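Local coordinates for protein glucosidase (Croceicoccus marinus, PDB 5Z3K) that probably hydrolyses O-glycosyl bonds as a beta-glucosidase of glycoside hydrolase family 39, at residues Asp238-Ala243 / Ala288-Asp293; Gln22-Ser27 / Gln335-Thr340; Trp152-Gln157 / Asp170-Met175. All blocks are in the same frame, centred on the assembly; numbering follows the deposited sequence.

Overall arrangement
All three interactions lie in an eight-stranded parallel beta/alpha barrel, the fold expected of family 39. Interaction 1 joins helices 238-252 and 277-291; interaction 2 sets helix 329-341 against the approach to the first barrel strand, 25-27. Their centres lie about 14 Å apart and they touch, Ala288 CB meeting Val337 CG1 at 3.6 Å. Interaction 3, inside the beta-alpha-beta unit that starts at strand 151-154, stands apart without touching either: its centre lies about 26 Å from that of interaction 1 and 28 Å from that of interaction 2. Interactions 2 and 3 both reach the barrel sheet. Active sites of such barrels usually lie at the C-terminal strand ends, where 152-157 leaves its strand.

Interaction 1 (Asp238-Ala243 / Ala288-Asp293); sequences DFRTIA and AIYMQD
Arg240 holds the carbonyl of Tyr290 side-on, with two hydrogen bonds converging on the one oxygen. Its NH2 reaches Tyr290 O at 3.0 Å in the carbonyl plane, on a lone pair, with an N-H...O angle of 151°. NE is 3.2 Å from Tyr290 O and more bent, at 142°, and comes from above the carbonyl plane. The oxygen lies close to the guanidinium plane, so the pair should resist rotation of that group. With CG anti to the backbone N (chi1 176°) and the chain bent at chi3, Arg240 reaches across to the backbone of Tyr290 in the other helix.

Charge adds a looser term. Arg240 NH2 is 4.5 Å from Asp293 OD2, well out of the guanidinium plane, while Asp293 OD1 makes its salt bridge with Arg346.

The apolar part is small: the terminal CE of selenomethionine Met291 lies 4.0 Å from Phe239 CD2, and equally near its CB and CG, approaching the ring obliquely.

Helices 238-252 and 277-291 are thereby joined as neighbours in the barrel shell. Phe239 continues inward to an edge-to-face pair with Trp265 of strand 259-266, whereas Tyr290 packs on strand 357-363 and its OH bonds to Asp353 O.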
loop_
_atom_site.group_PDB
_atom_site.type_symbol
_atom_site.label_atom_id
_atom_site.label_comp_id
_atom_site.label_asym_id
_atom_site.label_seq_id
_atom_site.Cartn_x
_atom_site.Cartn_y
_atom_site.Cartn_z
ATOM N N ASP A 238 13.679 1.860 3.696
ATOM C CA ASP A 238 13.927 1.305 2.360
ATOM C C ASP A 238 13.004 1.892 1.298
ATOM O O ASP A 238 13.426 2.141 0.162
ATOM C CB ASP A 238 13.751 -0.212 2.363
ATOM C CG ASP A 238 14.980 -0.951 2.809
ATOM O OD1 ASP A 238 15.925 -0.302 3.329
ATOM O OD2 ASP A 238 14.970 -2.199 2.676
ATOM N N PHE A 239 11.732 2.092 1.635
ATOM C CA PHE A 239 10.781 2.483 0.598
ATOM C C PHE A 239 11.100 3.861 0.040
ATOM O O PHE A 239 10.983 4.086 -1.172
ATOM C CB PHE A 239 9.375 2.367 1.167
ATOM C CG PHE A 239 9.166 1.048 1.817
ATOM C CD1 PHE A 239 9.035 -0.100 1.042
ATOM C CD2 PHE A 239 9.208 0.929 3.188
ATOM C CE1 PHE A 239 8.902 -1.335 1.632
ATOM C CE2 PHE A 239 9.077 -0.302 3.790
ATOM C CZ PHE A 239 8.925 -1.433 3.023
ATOM N N ARG A 240 11.560 4.777 0.891
ATOM C CA ARG A 240 12.023 6.074 0.395
ATOM C C ARG A 240 13.261 5.906 -0.471
ATOM O O ARG A 240 13.352 6.483 -1.565
ATOM C CB ARG A 240 12.330 7.021 1.558
ATOM C CG ARG A 240 12.898 8.349 1.081
ATOM C CD ARG A 240 13.503 9.150 2.224
ATOM N NE ARG A 240 12.504 9.531 3.220
ATOM C CZ ARG A 240 12.798 10.209 4.331
ATOM N NH1 ARG A 240 14.060 10.572 4.569
ATOM N NH2 ARG A 240 11.845 10.523 5.197
ATOM N N THR A 241 14.223 5.109 0.006
ATOM C CA THR A 241 15.463 4.883 -0.742
ATOM C C THR A 241 15.185 4.298 -2.124
ATOM O O THR A 241 15.745 4.763 -3.125
ATOM C CB THR A 241 16.397 3.966 0.046
ATOM O OG1 THR A 241 16.689 4.565 1.310
ATOM C CG2 THR A 241 17.711 3.728 -0.715
ATOM N N ILE A 242 14.325 3.277 -2.206
ATOM C CA ILE A 242 14.074 2.669 -3.515
ATOM C C ILE A 242 13.357 3.650 -4.435
ATOM O O ILE A 242 13.686 3.769 -5.624
ATOM C CB ILE A 242 13.278 1.356 -3.381
ATOM C CG1 ILE A 242 13.961 0.380 -2.419
ATOM C CG2 ILE A 242 13.096 0.710 -4.756
ATOM C CD1 ILE A 242 15.356 -0.008 -2.833
ATOM N N ALA A 243 12.364 4.372 -3.902
ATOM C CA ALA A 243 11.569 5.267 -4.734
ATOM C C ALA A 243 12.439 6.339 -5.372
ATOM O O ALA A 243 12.195 6.744 -6.513
ATOM C CB ALA A 243 10.455 5.918 -3.906
ATOM N N ALA A 288 5.517 3.983 6.913
ATOM C CA ALA A 288 4.547 4.965 6.445
ATOM C C ALA A 288 5.017 6.392 6.718
ATOM O O ALA A 288 4.899 7.266 5.855
ATOM C CB ALA A 288 3.194 4.711 7.111
ATOM N N ILE A 289 5.551 6.653 7.917
ATOM C CA ILE A 289 6.007 8.004 8.234
ATOM C C ILE A 289 7.154 8.402 7.316
ATOM O O ILE A 289 7.165 9.504 6.751
ATOM C CB ILE A 289 6.400 8.113 9.717
ATOM C CG1 ILE A 289 5.135 7.951 10.573
ATOM C CG2 ILE A 289 7.079 9.464 9.992
ATOM C CD1 ILE A 289 5.372 7.803 12.086
ATOM N N TYR A 290 8.135 7.512 7.148
ATOM C CA TYR A 290 9.288 7.875 6.330
ATOM C C TYR A 290 8.905 8.046 4.864
ATOM O O TYR A 290 9.466 8.912 4.187
ATOM C CB TYR A 290 10.406 6.833 6.470
ATOM C CG TYR A 290 11.100 6.884 7.816
ATOM C CD1 TYR A 290 11.386 8.099 8.427
ATOM C CD2 TYR A 290 11.444 5.711 8.487
ATOM C CE1 TYR A 290 12.004 8.149 9.671
ATOM C CE2 TYR A 290 12.059 5.751 9.739
ATOM C CZ TYR A 290 12.343 6.975 10.316
ATOM O OH TYR A 290 12.952 7.018 11.548
HETATM N N MSE A 291 7.954 7.265 4.352
HETATM C CA MSE A 291 7.655 7.367 2.927
HETATM C C MSE A 291 6.728 8.545 2.640
HETATM O O MSE A 291 6.516 8.894 1.487
HETATM C CB MSE A 291 7.046 6.062 2.395
HETATM C CG MSE A 291 5.599 5.852 2.787
HETATM SE SE MSE A 291 4.860 4.307 1.856
HETATM C CE MSE A 291 5.790 2.871 2.786
ATOM N N GLN A 292 6.172 9.166 3.688
ATOM C CA GLN A 292 5.379 10.374 3.472
ATOM C C GLN A 292 6.218 11.477 2.839
ATOM O O GLN A 292 5.688 12.326 2.114
ATOM C CB GLN A 292 4.765 10.843 4.796
ATOM C CG GLN A 292 3.964 12.154 4.731
ATOM C CD GLN A 292 2.601 12.041 4.047
ATOM O OE1 GLN A 292 1.996 13.057 3.694
ATOM N NE2 GLN A 292 2.109 10.813 3.865
ATOM N N ASP A 293 7.524 11.465 3.092
ATOM C CA ASP A 293 8.492 12.371 2.479
ATOM C C ASP A 293 9.349 11.546 1.515
ATOM O O ASP A 293 10.435 11.078 1.858
ATOM C CB ASP A 293 9.340 13.042 3.556
ATOM C CG ASP A 293 8.516 13.879 4.500
ATOM O OD1 ASP A 293 7.700 14.678 3.991
ATOM O OD2 ASP A 293 8.670 13.726 5.739
#

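Interaction 2 (Gln22-Ser27 / Gln335-Thr340)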
loop_
_atom_site.group_PDB
_atom_site.type_symbol
_atom_site.label_atom_id
_atom_site.label_comp_id
_atom_site.label_asym_id
_atom_site.label_seq_id
_atom_site.Cartn_x
_atom_site.Cartn_y
_atom_site.Cartn_z
ATOM N N GLN A 22 -2.303 11.233 0.984
ATOM C CA GLN A 22 -3.082 10.042 1.342
ATOM C C GLN A 22 -2.455 8.810 0.699
ATOM O O GLN A 22 -2.793 8.417 -0.425
ATOM C CB GLN A 22 -4.537 10.218 0.926
ATOM C CG GLN A 22 -5.377 10.942 1.979
ATOM C CD GLN A 22 -5.029 12.422 2.091
ATOM O OE1 GLN A 22 -5.161 13.176 1.124
ATOM N NE2 GLN A 22 -4.577 12.842 3.273
ATOM N N LEU A 23 -1.533 8.177 1.429
ATOM C CA LEU A 23 -0.815 7.015 0.930
ATOM C C LEU A 23 -1.311 5.699 1.529
ATOM O O LEU A 23 -0.672 4.656 1.325
ATOM C CB LEU A 23 0.685 7.166 1.196
ATOM C CG LEU A 23 1.397 8.350 0.524
ATOM C CD1 LEU A 23 2.933 8.215 0.657
ATOM C CD2 LEU A 23 0.987 8.425 -0.913
ATOM N N HIS A 24 -2.437 5.712 2.252
ATOM C CA HIS A 24 -2.895 4.507 2.954
ATOM C C HIS A 24 -3.718 3.611 2.032
ATOM O O HIS A 24 -4.915 3.396 2.227
ATOM C CB HIS A 24 -3.710 4.855 4.195
ATOM C CG HIS A 24 -3.650 3.798 5.254
ATOM N ND1 HIS A 24 -2.471 3.426 5.857
ATOM C CD2 HIS A 24 -4.621 3.050 5.835
ATOM C CE1 HIS A 24 -2.711 2.479 6.749
ATOM N NE2 HIS A 24 -4.010 2.238 6.761
ATOM N N GLY A 25 -3.044 3.067 1.026
ATOM C CA GLY A 25 -3.638 2.022 0.217
ATOM C C GLY A 25 -3.289 0.639 0.733
ATOM O O GLY A 25 -2.351 0.466 1.507
ATOM N N THR A 26 -4.037 -0.371 0.281
ATOM C CA THR A 26 -3.743 -1.731 0.715
ATOM C C THR A 26 -4.329 -2.713 -0.282
ATOM O O THR A 26 -5.070 -2.344 -1.194
ATOM C CB THR A 26 -4.292 -2.020 2.117
ATOM O OG1 THR A 26 -3.664 -3.196 2.637
ATOM C CG2 THR A 26 -5.802 -2.264 2.061
ATOM N N SER A 27 -3.984 -3.974 -0.092
ATOM C CA SER A 27 -4.540 -5.048 -0.889
ATOM C C SER A 27 -5.083 -6.103 0.062
ATOM O O SER A 27 -4.869 -6.043 1.275
ATOM C CB SER A 27 -3.494 -5.648 -1.834
ATOM O OG SER A 27 -2.609 -6.482 -1.120
ATOM N N GLN A 335 -4.450 0.782 11.544
ATOM C CA GLN A 335 -5.517 1.760 11.716
ATOM C C GLN A 335 -4.972 3.117 12.151
ATOM O O GLN A 335 -5.403 4.152 11.633
ATOM C CB GLN A 335 -6.541 1.250 12.732
ATOM C CG GLN A 335 -7.330 0.025 12.254
ATOM C CD GLN A 335 -8.166 -0.580 13.369
ATOM O OE1 GLN A 335 -9.276 -0.126 13.642
ATOM N NE2 GLN A 335 -7.629 -1.595 14.023
ATOM N N LEU A 336 -4.045 3.145 13.116
ATOM C CA LEU A 336 -3.547 4.435 13.592
ATOM C C LEU A 336 -2.790 5.174 12.491
ATOM O O LEU A 336 -2.869 6.407 12.397
ATOM C CB LEU A 336 -2.648 4.245 14.806
ATOM C CG LEU A 336 -3.211 3.465 15.995
ATOM C CD1 LEU A 336 -2.227 3.572 17.138
ATOM C CD2 LEU A 336 -4.586 3.962 16.400
ATOM N N VAL A 337 -2.046 4.438 11.660
ATOM C CA VAL A 337 -1.385 5.057 10.509
ATOM C C VAL A 337 -2.415 5.676 9.570
ATOM O O VAL A 337 -2.320 6.849 9.193
ATOM C CB VAL A 337 -0.510 4.028 9.764
ATOM C CG1 VAL A 337 -0.156 4.545 8.391
ATOM C CG2 VAL A 337 0.747 3.686 10.559
ATOM N N GLY A 338 -3.407 4.888 9.159
ATOM C CA GLY A 338 -4.381 5.401 8.212
ATOM C C GLY A 338 -5.126 6.611 8.732
ATOM O O GLY A 338 -5.418 7.545 7.980
ATOM N N GLN A 339 -5.455 6.610 10.029
ATOM C CA GLN A 339 -6.143 7.756 10.597
ATOM C C GLN A 339 -5.264 8.997 10.538
ATOM O O GLN A 339 -5.757 10.104 10.296
ATOM C CB GLN A 339 -6.573 7.449 12.029
ATOM C CG GLN A 339 -7.693 6.403 12.060
ATOM C CD GLN A 339 -7.807 5.695 13.388
ATOM O OE1 GLN A 339 -7.168 6.070 14.368
ATOM N NE2 GLN A 339 -8.627 4.648 13.424
ATOM N N THR A 340 -3.963 8.825 10.759
ATOM C CA THR A 340 -3.047 9.956 10.688
ATOM C C THR A 340 -2.922 10.462 9.259
ATOM O O THR A 340 -2.939 11.679 9.026
ATOM C CB THR A 340 -1.676 9.563 11.242
ATOM O OG1 THR A 340 -1.828 9.095 12.586
ATOM C CG2 THR A 340 -0.736 10.757 11.236
#
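Gly338 lays its bare CA squarely over the imidazole of His24, a CH-pi contact between a helix backbone and an aromatic face. The geometry bears this out: CA stands 3.3 Å from the centroid of the His24 ring and only 9° off the ring normal. Such an approach depends on the missing side chain, since a CB modelled on Gly338 would fall 2.5 Å from His24 CD2, a clash. The backbones accordingly come within 5.5 Å, measured from His24 CA to Gly338 CA. The carbonyl carbon of Val337 lies over the same face, displaced toward the rim, and the Val337 side chain adds a methyl, CG1 being 3.6 Å from His24 ND1.

His24 is presented by an inverse gamma turn, centred on it and closed by a weak bond from Gly25 N to Leu23 O. Its CG is anti to the backbone N (chi1 -153°), which carries the ring from the turn to the helix. No hydrogen bond crosses between the segments, so the contact rests on van der Waals and CH-pi terms. A serine in place of His24 would probably open a gap over Gly338, leaving its CA without an aromatic face and the Val337 methyl less well covered.

The ring of Phe334, one turn before Gly338, also meets that of His24, and the His24 side chain touches Val51. Beyond the turn the chain enters strand 25-27, bonded to strands 53-55 and 298-301. Helix 329-341 is thus held between barrel and beta domain: Val337 also touches Ala285 and Ala288 of helix 277-291, while Leu336 and Thr340 face Leu373 and Leu477 of the nine-stranded sheet.

Interaction 3 (Trp152-Gln157 / Asp170-Met175)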
loop_
_atom_site.group_PDB
_atom_site.type_symbol
_atom_site.label_atom_id
_atom_site.label_comp_id
_atom_site.label_asym_id
_atom_site.label_seq_id
_atom_site.Cartn_x
_atom_site.Cartn_y
_atom_site.Cartn_z
ATOM N N TRP A 152 -5.909 1.700 -13.377
ATOM C CA TRP A 152 -5.870 0.400 -14.033
ATOM C C TRP A 152 -4.416 -0.008 -14.217
ATOM O O TRP A 152 -3.650 0.677 -14.912
ATOM C CB TRP A 152 -6.633 0.444 -15.363
ATOM C CG TRP A 152 -8.102 0.673 -15.151
ATOM C CD1 TRP A 152 -8.731 1.873 -14.977
ATOM C CD2 TRP A 152 -9.119 -0.329 -15.039
ATOM N NE1 TRP A 152 -10.083 1.679 -14.790
ATOM C CE2 TRP A 152 -10.343 0.336 -14.823
ATOM C CE3 TRP A 152 -9.115 -1.725 -15.114
ATOM C CZ2 TRP A 152 -11.552 -0.345 -14.684
ATOM C CZ3 TRP A 152 -10.323 -2.401 -14.973
ATOM C CH2 TRP A 152 -11.521 -1.707 -14.757
ATOM N N GLU A 153 -4.035 -1.106 -13.574
ATOM C CA GLU A 153 -2.667 -1.594 -13.597
ATOM C C GLU A 153 -2.583 -2.824 -14.482
ATOM O O GLU A 153 -3.374 -3.765 -14.331
ATOM C CB GLU A 153 -2.176 -1.944 -12.186
ATOM C CG GLU A 153 -0.711 -2.438 -12.128
ATOM C CD GLU A 153 -0.277 -2.813 -10.719
ATOM O OE1 GLU A 153 0.910 -2.606 -10.366
ATOM O OE2 GLU A 153 -1.137 -3.309 -9.957
ATOM N N PHE A 154 -1.606 -2.840 -15.374
ATOM C CA PHE A 154 -1.298 -4.039 -16.141
ATOM C C PHE A 154 0.000 -4.649 -15.640
ATOM O O PHE A 154 1.063 -4.029 -15.742
ATOM C CB PHE A 154 -1.181 -3.767 -17.641
ATOM C CG PHE A 154 -0.894 -5.021 -18.430
ATOM C CD1 PHE A 154 -1.930 -5.848 -18.837
ATOM C CD2 PHE A 154 0.411 -5.403 -18.706
ATOM C CE1 PHE A 154 -1.673 -7.032 -19.534
ATOM C CE2 PHE A 154 0.682 -6.578 -19.405
ATOM C CZ PHE A 154 -0.367 -7.397 -19.805
ATOM N N GLY A 155 -0.079 -5.878 -15.143
ATOM C CA GLY A 155 1.115 -6.613 -14.776
ATOM C C GLY A 155 1.221 -6.966 -13.304
ATOM O O GLY A 155 0.660 -6.284 -12.441
ATOM N N ASP A 156 1.960 -8.031 -13.010
ATOM C CA ASP A 156 2.344 -8.339 -11.636
ATOM C C ASP A 156 3.641 -9.133 -11.690
ATOM O O ASP A 156 3.626 -10.305 -12.067
ATOM C CB ASP A 156 1.242 -9.110 -10.907
ATOM C CG ASP A 156 1.555 -9.300 -9.432
ATOM O OD1 ASP A 156 2.251 -10.281 -9.105
ATOM O OD2 ASP A 156 1.120 -8.468 -8.600
ATOM N N GLN A 157 4.757 -8.492 -11.317
ATOM C CA GLN A 157 6.061 -9.136 -11.226
ATOM C C GLN A 157 6.439 -9.941 -12.479
ATOM O O GLN A 157 6.785 -11.118 -12.378
ATOM C CB GLN A 157 6.122 -10.030 -9.995
ATOM C CG GLN A 157 5.257 -9.524 -8.866
ATOM C CD GLN A 157 5.404 -10.286 -7.565
ATOM O OE1 GLN A 157 6.508 -10.628 -7.148
ATOM N NE2 GLN A 157 4.282 -10.531 -6.898
ATOM N N ASP A 170 8.234 -8.692 -25.530
ATOM C CA ASP A 170 7.425 -8.116 -26.602
ATOM C C ASP A 170 5.949 -8.449 -26.429
ATOM O O ASP A 170 5.083 -7.599 -26.665
ATOM C CB ASP A 170 7.910 -8.610 -27.968
ATOM C CG ASP A 170 9.193 -7.934 -28.414
ATOM O OD1 ASP A 170 9.418 -6.753 -28.058
ATOM O OD2 ASP A 170 9.976 -8.593 -29.134
ATOM N N GLN A 171 5.643 -9.689 -26.043
ATOM C CA GLN A 171 4.252 -10.061 -25.820
ATOM C C GLN A 171 3.670 -9.281 -24.650
ATOM O O GLN A 171 2.519 -8.832 -24.704
ATOM C CB GLN A 171 4.140 -11.566 -25.579
ATOM C CG GLN A 171 4.454 -12.412 -26.815
ATOM C CD GLN A 171 4.396 -13.901 -26.540
ATOM O OE1 GLN A 171 5.038 -14.406 -25.620
ATOM N NE2 GLN A 171 3.611 -14.616 -27.339
ATOM N N PHE A 172 4.460 -9.099 -23.591
ATOM C CA PHE A 172 4.016 -8.286 -22.461
ATOM C C PHE A 172 3.778 -6.842 -22.885
ATOM O O PHE A 172 2.766 -6.239 -22.511
ATOM C CB PHE A 172 5.039 -8.362 -21.323
ATOM C CG PHE A 172 4.598 -7.668 -20.059
ATOM C CD1 PHE A 172 4.761 -6.295 -19.910
ATOM C CD2 PHE A 172 4.032 -8.388 -19.018
ATOM C CE1 PHE A 172 4.348 -5.646 -18.750
ATOM C CE2 PHE A 172 3.626 -7.746 -17.848
ATOM C CZ PHE A 172 3.778 -6.375 -17.722
ATOM N N TYR A 173 4.695 -6.270 -23.676
ATOM C CA TYR A 173 4.539 -4.876 -24.096
ATOM C C TYR A 173 3.287 -4.687 -24.947
ATOM O O TYR A 173 2.561 -3.699 -24.788
ATOM C CB TYR A 173 5.763 -4.400 -24.888
ATOM C CG TYR A 173 7.121 -4.606 -24.249
ATOM C CD1 TYR A 173 7.278 -4.680 -22.867
ATOM C CD2 TYR A 173 8.261 -4.710 -25.041
ATOM C CE1 TYR A 173 8.543 -4.862 -22.294
ATOM C CE2 TYR A 173 9.517 -4.902 -24.484
ATOM C CZ TYR A 173 9.661 -4.977 -23.119
ATOM O OH TYR A 173 10.925 -5.160 -22.585
ATOM N N GLU A 174 3.035 -5.603 -25.885
ATOM C CA GLU A 174 1.878 -5.428 -26.752
ATOM C C GLU A 174 0.589 -5.551 -25.954
ATOM O O GLU A 174 -0.388 -4.841 -26.223
ATOM C CB GLU A 174 1.923 -6.436 -27.903
ATOM C CG GLU A 174 3.037 -6.166 -28.902
ATOM C CD GLU A 174 2.885 -4.824 -29.618
ATOM O OE1 GLU A 174 3.857 -4.031 -29.636
ATOM O OE2 GLU A 174 1.792 -4.566 -30.176
HETATM N N MSE A 175 0.581 -6.427 -24.956
HETATM C CA MSE A 175 -0.554 -6.569 -24.059
HETATM C C MSE A 175 -0.760 -5.293 -23.243
HETATM O O MSE A 175 -1.891 -4.849 -23.044
HETATM C CB MSE A 175 -0.352 -7.764 -23.139
HETATM C CG MSE A 175 -0.614 -9.092 -23.792
HETATM SE SE MSE A 175 -0.234 -10.586 -22.633
HETATM C CE MSE A 175 -1.780 -10.487 -21.409
#
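Within the beta-alpha-beta unit formed by strand 151-154, helix 169-186 and strand 191-197, Phe154 at the strand end packs against both Phe172 and Met175 of the helix, which meet different parts of its ring. The two phenylalanines form a T-shaped pair: the edge of Phe154 is turned to the face of Phe172, with ring centroids 4.9 Å apart and planes at 63°. Phe154 CE2 does the touching, 3.5 Å from Phe172 CE2 and off-centre over that ring. Both rings stand anti to their own backbone N (chi1 -179° for Phe154, -174° for Phe172), reaching out between strand and helix.

Selenomethionine Met175 touches Phe154 at two points. Its CB lies 3.4 Å from Phe154 CZ, and its terminal CE sits at the ring edge, in plane, 3.8 Å from the same CZ.

Gly155 CA meets the edge of Phe172 at 4.0 Å from CZ; a CB there would clash with that ring and with the preceding carbonyl oxygen.

Phe172 also touches Pro195, and Phe154 reaches Tyr126 of helix 123-138. Whereas Phe154 faces the helical layer, the adjacent Glu153 makes a salt bridge to Arg55 of strand 53-55. Helix against strand through such an apolar layer is the architecture of the TIM barrel, the clan to which family 39 belongs.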